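PDB 4GGO: trans-2-enoyl-CoA reductase from Treponema denticola ATCC 35405, which catalyses the NADH-dependent reduction of the carbon-carbon double bond of trans-2-enoyl-CoA substrates such as crotonyl-CoA in fatty acid synthesis. Local coordinates for residues Val7-Arg12 and Asp377-Asn382; Phe141-Tyr146 and Glu321-Lys326; Phe299-Glu304 and Gln350-Ala355. All coordinates share one frame; numbering follows the deposited sequence.

Interaction 1: residues Val7-Arg12 and Asp377-Asn382; sequences VKPMVR and DFLASN
P9 and V11, at the entry to the small β-hairpin formed by strands 11-12 and 15-16, lie against L379 and F378 near the end of helix 371-380. The two pairs stay separate, P9 with L379 and V11 with F378. P9 offers the CB-CG side of its ring: CB sits 3.8 Å from L379 CD2, and the same methyl comes within 4.2 Å of P9 CG. The side chains of V11 and F378 approach from opposite directions, with V11 CG2 in the plane of the F378 ring, 3.8 Å from F378 CE2, so it touches the rim and not a face. The ring gets there because F378 CG stands anti to the backbone N (chi1 178°), which sends the phenyl out to the hairpin. Both segments belong to the periphery of this Rossmann-fold reductase, and the F378 side chain also comes within about 4 Å, nearest atoms, of that of V281, which binds NAD(+). Within 377-382, S381 OG donates to D377 O at 2.9 Å, nearly in line with the carbonyl bond. Beyond it, N382 ND2 bonds to N18 O, and P9 also packs on F384.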
loop_
_atom_site.group_PDB
_atom_site.type_symbol
_atom_site.label_atom_id
_atom_site.label_comp_id
_atom_site.label_asym_id
_atom_site.label_seq_id
_atom_site.Cartn_x
_atom_site.Cartn_y
_atom_site.Cartn_z
ATOM N N VAL A 7 15.404 11.007 18.963
ATOM C CA VAL A 7 15.149 9.905 18.042
ATOM C C VAL A 7 15.555 10.230 16.609
ATOM O O VAL A 7 14.985 11.115 15.969
ATOM C CB VAL A 7 13.675 9.465 18.079
ATOM C CG1 VAL A 7 13.401 8.430 16.997
ATOM C CG2 VAL A 7 13.331 8.912 19.450
ATOM N N LYS A 8 16.549 9.497 16.119
ATOM C CA LYS A 8 17.033 9.640 14.754
ATOM C C LYS A 8 16.830 8.310 14.029
ATOM O O LYS A 8 16.668 7.276 14.674
ATOM C CB LYS A 8 18.511 10.037 14.765
ATOM C CG LYS A 8 18.778 11.441 15.300
ATOM C CD LYS A 8 18.075 12.492 14.450
ATOM C CE LYS A 8 18.739 13.860 14.565
ATOM N NZ LYS A 8 18.345 14.607 15.792
ATOM N N PRO A 9 16.816 8.329 12.685
ATOM C CA PRO A 9 16.610 7.071 11.955
ATOM C C PRO A 9 17.740 6.068 12.169
ATOM O O PRO A 9 18.914 6.438 12.162
ATOM C CB PRO A 9 16.568 7.519 10.489
ATOM C CG PRO A 9 17.268 8.834 10.467
ATOM C CD PRO A 9 16.924 9.479 11.772
ATOM N N MET A 10 17.374 4.805 12.365
ATOM C CA MET A 10 18.350 3.732 12.506
ATOM C C MET A 10 18.117 2.666 11.442
ATOM O O MET A 10 17.255 1.802 11.597
ATOM C CB MET A 10 18.264 3.101 13.894
ATOM C CG MET A 10 19.270 1.983 14.118
ATOM S SD MET A 10 18.766 0.825 15.406
ATOM C CE MET A 10 20.186 -0.269 15.449
ATOM N N VAL A 11 18.890 2.727 10.363
ATOM C CA VAL A 11 18.715 1.799 9.254
ATOM C C VAL A 11 19.764 0.688 9.257
ATOM O O VAL A 11 20.959 0.950 9.131
ATOM C CB VAL A 11 18.759 2.529 7.898
ATOM C CG1 VAL A 11 18.508 1.550 6.763
ATOM C CG2 VAL A 11 17.739 3.656 7.872
ATOM N N ARG A 12 19.304 -0.550 9.406
ATOM C CA ARG A 12 20.180 -1.714 9.338
ATOM C C ARG A 12 19.647 -2.699 8.305
ATOM O O ARG A 12 18.452 -3.002 8.290
ATOM C CB ARG A 12 20.284 -2.396 10.704
ATOM C CG ARG A 12 20.819 -1.503 11.812
ATOM C CD ARG A 12 22.227 -1.020 11.510
ATOM N NE ARG A 12 22.712 -0.099 12.534
ATOM C CZ ARG A 12 23.914 0.467 12.523
ATOM N NH1 ARG A 12 24.764 0.207 11.540
ATOM N NH2 ARG A 12 24.267 1.294 13.498
ATOM N N ASP A 377 10.697 9.600 1.067
ATOM C CA ASP A 377 9.638 8.596 1.109
ATOM C C ASP A 377 10.011 7.416 1.999
ATOM O O ASP A 377 9.177 6.902 2.745
ATOM C CB ASP A 377 9.290 8.108 -0.299
ATOM C CG ASP A 377 8.552 9.153 -1.111
ATOM O OD1 ASP A 377 8.101 10.157 -0.517
ATOM O OD2 ASP A 377 8.413 8.969 -2.337
ATOM N N PHE A 378 11.268 6.994 1.916
ATOM C CA PHE A 378 11.770 5.908 2.749
ATOM C C PHE A 378 11.723 6.281 4.227
ATOM O O PHE A 378 11.346 5.467 5.071
ATOM C CB PHE A 378 13.203 5.549 2.342
ATOM C CG PHE A 378 13.817 4.460 3.176
ATOM C CD1 PHE A 378 13.550 3.128 2.907
ATOM C CD2 PHE A 378 14.667 4.770 4.227
ATOM C CE1 PHE A 378 14.116 2.124 3.672
ATOM C CE2 PHE A 378 15.235 3.770 4.996
ATOM C CZ PHE A 378 14.960 2.446 4.716
ATOM N N LEU A 379 12.104 7.517 4.531
ATOM C CA LEU A 379 12.174 7.989 5.910
ATOM C C LEU A 379 10.808 8.359 6.486
ATOM O O LEU A 379 10.542 8.122 7.664
ATOM C CB LEU A 379 13.130 9.178 6.020
ATOM C CG LEU A 379 14.622 8.860 5.892
ATOM C CD1 LEU A 379 15.446 10.137 5.888
ATOM C CD2 LEU A 379 15.068 7.935 7.015
ATOM N N ALA A 380 9.947 8.937 5.653
ATOM C CA ALA A 380 8.633 9.390 6.105
ATOM C C ALA A 380 7.713 8.229 6.467
ATOM O O ALA A 380 6.755 8.399 7.223
ATOM C CB ALA A 380 7.979 10.280 5.055
ATOM N N SER A 381 8.007 7.051 5.927
ATOM C CA SER A 381 7.224 5.858 6.231
ATOM C C SER A 381 7.351 5.480 7.705
ATOM O O SER A 381 6.486 4.798 8.256
ATOM C CB SER A 381 7.660 4.689 5.347
ATOM O OG SER A 381 7.398 4.961 3.981
ATOM N N ASN A 382 8.430 5.931 8.336
ATOM C CA ASN A 382 8.661 5.673 9.752
ATOM C C ASN A 382 8.605 6.943 10.596
ATOM O O ASN A 382 8.927 6.925 11.784
ATOM C CB ASN A 382 9.999 4.957 9.954
ATOM C CG ASN A 382 9.990 3.546 9.403
ATOM O OD1 ASN A 382 9.901 3.340 8.193
ATOM N ND2 ASN A 382 10.089 2.562 10.291
#

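Interaction 2: residues Phe141-Tyr146 and Glu321-Lys326; sequences FDLIVY and ERLYRK
Y324 points its phenol end at the side of L143, and the two side chains meet at a slant. The hydroxyl does the touching: Y324 OH is 3.6 Å from L143 CD2 and 3.7 Å from L143 CB, so the oxygen rests along the leucine and not on a methyl alone. L143 presents that flank because its CG is anti to the backbone N (chi1 173°). Its other branch turns to L323, where the approach is methyl to methyl, L143 CD1 to L323 CD1 at 4.3 Å.

The polar side of the phenol is served by a water lying at the edge of the Y324 ring, in its plane. This water is 2.8 Å from Y324 OH and 2.9 Å from D142 O, hydrogen-bonded to both, and so links the tyrosine to the backbone just where the chain turns a corner. D142 itself is fixed elsewhere: OD2 accepts from N52 N and OD1 from K51 N.

Strand 141-146 is the fourth, middle strand of the seven-stranded parallel Rossmann sheet, and L143 touches V53 and I228 of the strands on either side. Helix 311-323 ends over this part of the sheet, L323 also touching L230, and Y324 is the first residue to leave helical geometry.

Behind the contact, two arginines grip the carbonyl of E321 in the wide π-type turn. R325 NH1 donates to E321 O at 2.8 Å from 40° above the carbonyl plane, while R322 NH1 reaches E321 O from the opposite face, 65° out of plane, at 3.2 Å. Both guanidinium groups are turned nearly in plane with the oxygen. R325 continues to D327 and R322 to D342, each through a salt bridge.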
loop_
_atom_site.group_PDB
_atom_site.type_symbol
_atom_site.label_atom_id
_atom_site.label_comp_id
_atom_site.label_asym_id
_atom_site.label_seq_id
_atom_site.Cartn_x
_atom_site.Cartn_y
_atom_site.Cartn_z
ATOM N N PHE A 141 -20.795 -3.727 5.001
ATOM C CA PHE A 141 -19.744 -3.055 4.240
ATOM C C PHE A 141 -20.128 -2.830 2.779
ATOM O O PHE A 141 -20.684 -3.716 2.130
ATOM C CB PHE A 141 -18.435 -3.844 4.318
ATOM C CG PHE A 141 -17.875 -3.960 5.708
ATOM C CD1 PHE A 141 -17.359 -2.850 6.356
ATOM C CD2 PHE A 141 -17.851 -5.181 6.362
ATOM C CE1 PHE A 141 -16.839 -2.952 7.633
ATOM C CE2 PHE A 141 -17.330 -5.291 7.638
ATOM C CZ PHE A 141 -16.824 -4.176 8.275
ATOM N N ASP A 142 -19.826 -1.639 2.268
ATOM C CA ASP A 142 -20.062 -1.329 0.860
ATOM C C ASP A 142 -18.749 -1.096 0.113
ATOM O O ASP A 142 -18.739 -0.926 -1.106
ATOM C CB ASP A 142 -20.999 -0.128 0.705
ATOM C CG ASP A 142 -20.516 1.094 1.460
ATOM O OD1 ASP A 142 -19.740 1.883 0.882
ATOM O OD2 ASP A 142 -20.917 1.268 2.630
ATOM N N LEU A 143 -17.645 -1.091 0.854
ATOM C CA LEU A 143 -16.316 -1.003 0.263
ATOM C C LEU A 143 -15.298 -1.758 1.110
ATOM O O LEU A 143 -15.140 -1.481 2.298
ATOM C CB LEU A 143 -15.879 0.454 0.096
ATOM C CG LEU A 143 -14.433 0.648 -0.371
ATOM C CD1 LEU A 143 -14.220 0.060 -1.760
ATOM C CD2 LEU A 143 -14.046 2.116 -0.343
ATOM N N ILE A 144 -14.612 -2.715 0.496
ATOM C CA ILE A 144 -13.609 -3.503 1.201
ATOM C C ILE A 144 -12.253 -3.400 0.519
ATOM O O ILE A 144 -12.059 -3.911 -0.582
ATOM C CB ILE A 144 -14.015 -4.982 1.301
ATOM C CG1 ILE A 144 -15.374 -5.114 1.989
ATOM C CG2 ILE A 144 -12.955 -5.776 2.053
ATOM C CD1 ILE A 144 -15.839 -6.538 2.135
ATOM N N VAL A 145 -11.313 -2.738 1.182
ATOM C CA VAL A 145 -9.989 -2.530 0.614
ATOM C C VAL A 145 -8.994 -3.552 1.148
ATOM O O VAL A 145 -8.691 -3.575 2.341
ATOM C CB VAL A 145 -9.474 -1.110 0.907
ATOM C CG1 VAL A 145 -8.093 -0.910 0.301
ATOM C CG2 VAL A 145 -10.455 -0.072 0.370
ATOM N N TYR A 146 -8.491 -4.402 0.258
ATOM C CA TYR A 146 -7.498 -5.400 0.638
ATOM C C TYR A 146 -6.097 -4.920 0.281
ATOM O O TYR A 146 -5.691 -4.974 -0.880
ATOM C CB TYR A 146 -7.786 -6.740 -0.041
ATOM C CG TYR A 146 -6.957 -7.885 0.500
ATOM C CD1 TYR A 146 -5.704 -8.174 -0.026
ATOM C CD2 TYR A 146 -7.428 -8.672 1.542
ATOM C CE1 TYR A 146 -4.944 -9.217 0.470
ATOM C CE2 TYR A 146 -6.675 -9.717 2.045
ATOM C CZ TYR A 146 -5.435 -9.985 1.506
ATOM O OH TYR A 146 -4.684 -11.024 2.002
ATOM N N GLU A 321 -12.011 9.299 -9.193
ATOM C CA GLU A 321 -11.974 9.129 -10.644
ATOM C C GLU A 321 -12.132 7.685 -11.121
ATOM O O GLU A 321 -12.035 7.415 -12.317
ATOM C CB GLU A 321 -10.687 9.730 -11.215
ATOM C CG GLU A 321 -10.630 11.249 -11.176
ATOM C CD GLU A 321 -11.413 11.892 -12.306
ATOM O OE1 GLU A 321 -10.792 12.255 -13.329
ATOM O OE2 GLU A 321 -12.647 12.033 -12.175
ATOM N N ARG A 322 -12.367 6.760 -10.194
ATOM C CA ARG A 322 -12.611 5.366 -10.560
ATOM C C ARG A 322 -13.833 4.797 -9.844
ATOM O O ARG A 322 -14.799 4.378 -10.479
ATOM C CB ARG A 322 -11.390 4.491 -10.260
ATOM C CG ARG A 322 -10.129 4.850 -11.031
ATOM C CD ARG A 322 -10.289 4.606 -12.524
ATOM N NE ARG A 322 -9.012 4.705 -13.227
ATOM C CZ ARG A 322 -8.449 5.851 -13.592
ATOM N NH1 ARG A 322 -9.049 7.002 -13.321
ATOM N NH2 ARG A 322 -7.283 5.849 -14.226
ATOM N N LEU A 323 -13.782 4.786 -8.515
ATOM C CA LEU A 323 -14.825 4.157 -7.713
ATOM C C LEU A 323 -16.110 4.979 -7.667
ATOM O O LEU A 323 -17.202 4.448 -7.872
ATOM C CB LEU A 323 -14.322 3.897 -6.291
ATOM C CG LEU A 323 -13.038 3.074 -6.160
ATOM C CD1 LEU A 323 -12.682 2.868 -4.695
ATOM C CD2 LEU A 323 -13.178 1.740 -6.877
ATOM N N TYR A 324 -15.981 6.273 -7.395
ATOM C CA TYR A 324 -17.151 7.125 -7.210
ATOM C C TYR A 324 -17.153 8.298 -8.183
ATOM O O TYR A 324 -16.826 9.428 -7.817
ATOM C CB TYR A 324 -17.235 7.600 -5.756
ATOM C CG TYR A 324 -17.156 6.457 -4.769
ATOM C CD1 TYR A 324 -18.274 5.684 -4.481
ATOM C CD2 TYR A 324 -15.960 6.139 -4.138
ATOM C CE1 TYR A 324 -18.204 4.631 -3.588
ATOM C CE2 TYR A 324 -15.880 5.087 -3.244
ATOM C CZ TYR A 324 -17.005 4.337 -2.972
ATOM O OH TYR A 324 -16.930 3.292 -2.082
ATOM N N ARG A 325 -17.526 8.010 -9.426
ATOM C CA ARG A 325 -17.550 9.007 -10.490
ATOM C C ARG A 325 -18.962 9.518 -10.746
ATOM O O ARG A 325 -19.945 8.856 -10.416
ATOM C CB ARG A 325 -17.000 8.407 -11.783
ATOM C CG ARG A 325 -15.557 7.954 -11.703
ATOM C CD ARG A 325 -15.237 6.997 -12.834
ATOM N NE ARG A 325 -15.579 7.553 -14.139
ATOM C CZ ARG A 325 -14.726 8.215 -14.914
ATOM N NH1 ARG A 325 -13.476 8.405 -14.515
ATOM N NH2 ARG A 325 -15.122 8.687 -16.089
ATOM N N LYS A 326 -19.051 10.694 -11.359
ATOM C CA LYS A 326 -20.339 11.288 -11.695
ATOM C C LYS A 326 -21.064 10.498 -12.783
ATOM O O LYS A 326 -22.287 10.560 -12.887
ATOM C CB LYS A 326 -20.158 12.744 -12.134
ATOM C CG LYS A 326 -19.458 13.625 -11.107
ATOM C CD LYS A 326 -19.274 15.042 -11.630
ATOM C CE LYS A 326 -18.320 15.843 -10.756
ATOM N NZ LYS A 326 -18.817 15.997 -9.363
HETATM O O HOH W 1 -19.283 1.782 -2.062
#

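Interaction 3: residues Phe299-Glu304 and Gln350-Ala355; sequences FKVMKE and QKAVSA
Q350 O, just ahead in the helix of A352 and V353, which meet V301, is gripped twice by S354: the backbone N donates to Q350 O at 2.9 Å and the hydroxyl OG at 3.0 Å, from opposite faces of the carbonyl plane. The second bond folds the serine side chain back onto its own helix. That helix, 347-359, packs against helix 291-305, and their meeting is a purely apolar one between these two segments. V301 carries it from one side, its two methyls divided between two neighbours. CG1 of V301 lies 3.7 Å from A352 CB, while V301 CG2 sits 3.8 Å from V353 CG2. The division follows from chi1 of V301 (171°), which places CG1 anti to the backbone N and CG2 beside it. The helices come close here, V301 CA and V353 CA being 6.4 Å apart, consistent with the small A352 at the contact. L356 of helix 347-359 also touches V301, and V353 also touches Y294, S297 and L298 of helix 291-305. A polar tie accompanies them, for Q350 NE2 bonds to Y294 OH as well as to E344 O. The V353 side chain lies about 9 Å, nearest atoms, from that of the substrate-binding Y234. V301 CG2 also lies 4.0 Å from the backbone V353 N.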
loop_
_atom_site.group_PDB
_atom_site.type_symbol
_atom_site.label_atom_id
_atom_site.label_comp_id
_atom_site.label_asym_id
_atom_site.label_seq_id
_atom_site.Cartn_x
_atom_site.Cartn_y
_atom_site.Cartn_z
ATOM N N PHE A 299 10.414 9.235 -10.201
ATOM C CA PHE A 299 10.066 10.386 -9.374
ATOM C C PHE A 299 10.560 11.671 -10.034
ATOM O O PHE A 299 9.854 12.678 -10.067
ATOM C CB PHE A 299 10.670 10.264 -7.971
ATOM C CG PHE A 299 10.104 9.132 -7.150
ATOM C CD1 PHE A 299 8.994 8.422 -7.578
ATOM C CD2 PHE A 299 10.683 8.789 -5.939
ATOM C CE1 PHE A 299 8.478 7.385 -6.819
ATOM C CE2 PHE A 299 10.171 7.754 -5.175
ATOM C CZ PHE A 299 9.066 7.054 -5.616
ATOM N N LYS A 300 11.778 11.621 -10.563
ATOM C CA LYS A 300 12.381 12.770 -11.225
ATOM C C LYS A 300 11.566 13.204 -12.441
ATOM O O LYS A 300 11.216 14.375 -12.584
ATOM C CB LYS A 300 13.810 12.438 -11.652
ATOM C CG LYS A 300 14.562 13.609 -12.262
ATOM C CD LYS A 300 14.776 14.710 -11.238
ATOM C CE LYS A 300 15.771 15.743 -11.737
ATOM N NZ LYS A 300 16.075 16.764 -10.695
ATOM N N VAL A 301 11.268 12.246 -13.311
ATOM C CA VAL A 301 10.525 12.516 -14.534
ATOM C C VAL A 301 9.107 13.012 -14.252
ATOM O O VAL A 301 8.660 14.003 -14.832
ATOM C CB VAL A 301 10.463 11.262 -15.432
ATOM C CG1 VAL A 301 9.518 11.481 -16.599
ATOM C CG2 VAL A 301 11.858 10.894 -15.929
ATOM N N MET A 302 8.405 12.328 -13.353
ATOM C CA MET A 302 7.005 12.648 -13.094
ATOM C C MET A 302 6.815 13.961 -12.332
ATOM O O MET A 302 5.813 14.652 -12.518
ATOM C CB MET A 302 6.298 11.483 -12.393
ATOM C CG MET A 302 6.283 10.210 -13.229
ATOM S SD MET A 302 5.248 8.892 -12.568
ATOM C CE MET A 302 3.615 9.489 -12.999
ATOM N N LYS A 303 7.779 14.312 -11.486
ATOM C CA LYS A 303 7.725 15.592 -10.787
ATOM C C LYS A 303 7.953 16.748 -11.757
ATOM O O LYS A 303 7.358 17.816 -11.612
ATOM C CB LYS A 303 8.732 15.638 -9.635
ATOM C CG LYS A 303 8.290 14.855 -8.404
ATOM C CD LYS A 303 9.359 14.843 -7.319
ATOM C CE LYS A 303 8.879 14.082 -6.092
ATOM N NZ LYS A 303 9.886 14.081 -4.995
ATOM N N GLU A 304 8.810 16.527 -12.750
ATOM C CA GLU A 304 9.054 17.532 -13.780
ATOM C C GLU A 304 7.853 17.674 -14.715
ATOM O O GLU A 304 7.544 18.770 -15.177
ATOM C CB GLU A 304 10.316 17.202 -14.584
ATOM C CG GLU A 304 11.611 17.379 -13.807
ATOM C CD GLU A 304 12.842 17.275 -14.687
ATOM O OE1 GLU A 304 12.688 17.104 -15.915
ATOM O OE2 GLU A 304 13.965 17.365 -14.148
ATOM N N GLN A 350 7.561 6.695 -19.666
ATOM C CA GLN A 350 8.446 5.532 -19.721
ATOM C C GLN A 350 9.671 5.744 -20.611
ATOM O O GLN A 350 10.757 5.254 -20.308
ATOM C CB GLN A 350 7.672 4.288 -20.167
ATOM C CG GLN A 350 6.720 3.745 -19.109
ATOM C CD GLN A 350 7.438 3.338 -17.836
ATOM O OE1 GLN A 350 8.419 2.594 -17.871
ATOM N NE2 GLN A 350 6.957 3.835 -16.701
ATOM N N LYS A 351 9.496 6.475 -21.707
ATOM C CA LYS A 351 10.618 6.759 -22.591
ATOM C C LYS A 351 11.601 7.726 -21.938
ATOM O O LYS A 351 12.813 7.590 -22.093
ATOM C CB LYS A 351 10.126 7.288 -23.939
ATOM C CG LYS A 351 9.484 6.214 -24.801
ATOM C CD LYS A 351 9.315 6.673 -26.239
ATOM C CE LYS A 351 8.375 7.858 -26.333
ATOM N NZ LYS A 351 8.071 8.199 -27.749
ATOM N N ALA A 352 11.073 8.692 -21.195
ATOM C CA ALA A 352 11.911 9.638 -20.471
ATOM C C ALA A 352 12.674 8.942 -19.343
ATOM O O ALA A 352 13.843 9.239 -19.095
ATOM C CB ALA A 352 11.071 10.778 -19.922
ATOM N N VAL A 353 12.006 8.013 -18.663
ATOM C CA VAL A 353 12.635 7.260 -17.583
ATOM C C VAL A 353 13.728 6.339 -18.120
ATOM O O VAL A 353 14.817 6.258 -17.549
ATOM C CB VAL A 353 11.601 6.430 -16.790
ATOM C CG1 VAL A 353 12.302 5.512 -15.797
ATOM C CG2 VAL A 353 10.620 7.346 -16.074
ATOM N N SER A 354 13.432 5.652 -19.219
ATOM C CA SER A 354 14.384 4.732 -19.835
ATOM C C SER A 354 15.641 5.452 -20.311
ATOM O O SER A 354 16.753 4.955 -20.136
ATOM C CB SER A 354 13.736 3.981 -20.999
ATOM O OG SER A 354 12.768 3.058 -20.532
ATOM N N ALA A 355 15.459 6.621 -20.916
ATOM C CA ALA A 355 16.590 7.419 -21.374
ATOM C C ALA A 355 17.409 7.905 -20.185
ATOM O O ALA A 355 18.637 7.947 -20.238
ATOM C CB ALA A 355 16.111 8.597 -22.209
#

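How the interactions relate
Along the chain the segments come in the order 7-12, 141-146, 299-304, 321-326, 350-355 and 377-382. Interaction 1 thus joins a segment near the N-terminus to one near the C-terminus, while interactions 2 and 3 alternate along the chain, and their helices, 311-323 and 291-305, follow each other. Interactions 1 and 3 have centres 26 Å apart and touch, D377 OD2 lying 3.6 Å from F299 CE2. Interaction 2 sits by the central Rossmann sheet; its centre is 32 Å from that of interaction 1, on the opposite side of the chain's centre. Interactions 1 and 3 thus link the N-terminal hairpin and helices 291-305, 347-359 and 371-380, while interaction 2 seats the end of helix 311-323 on the sheet.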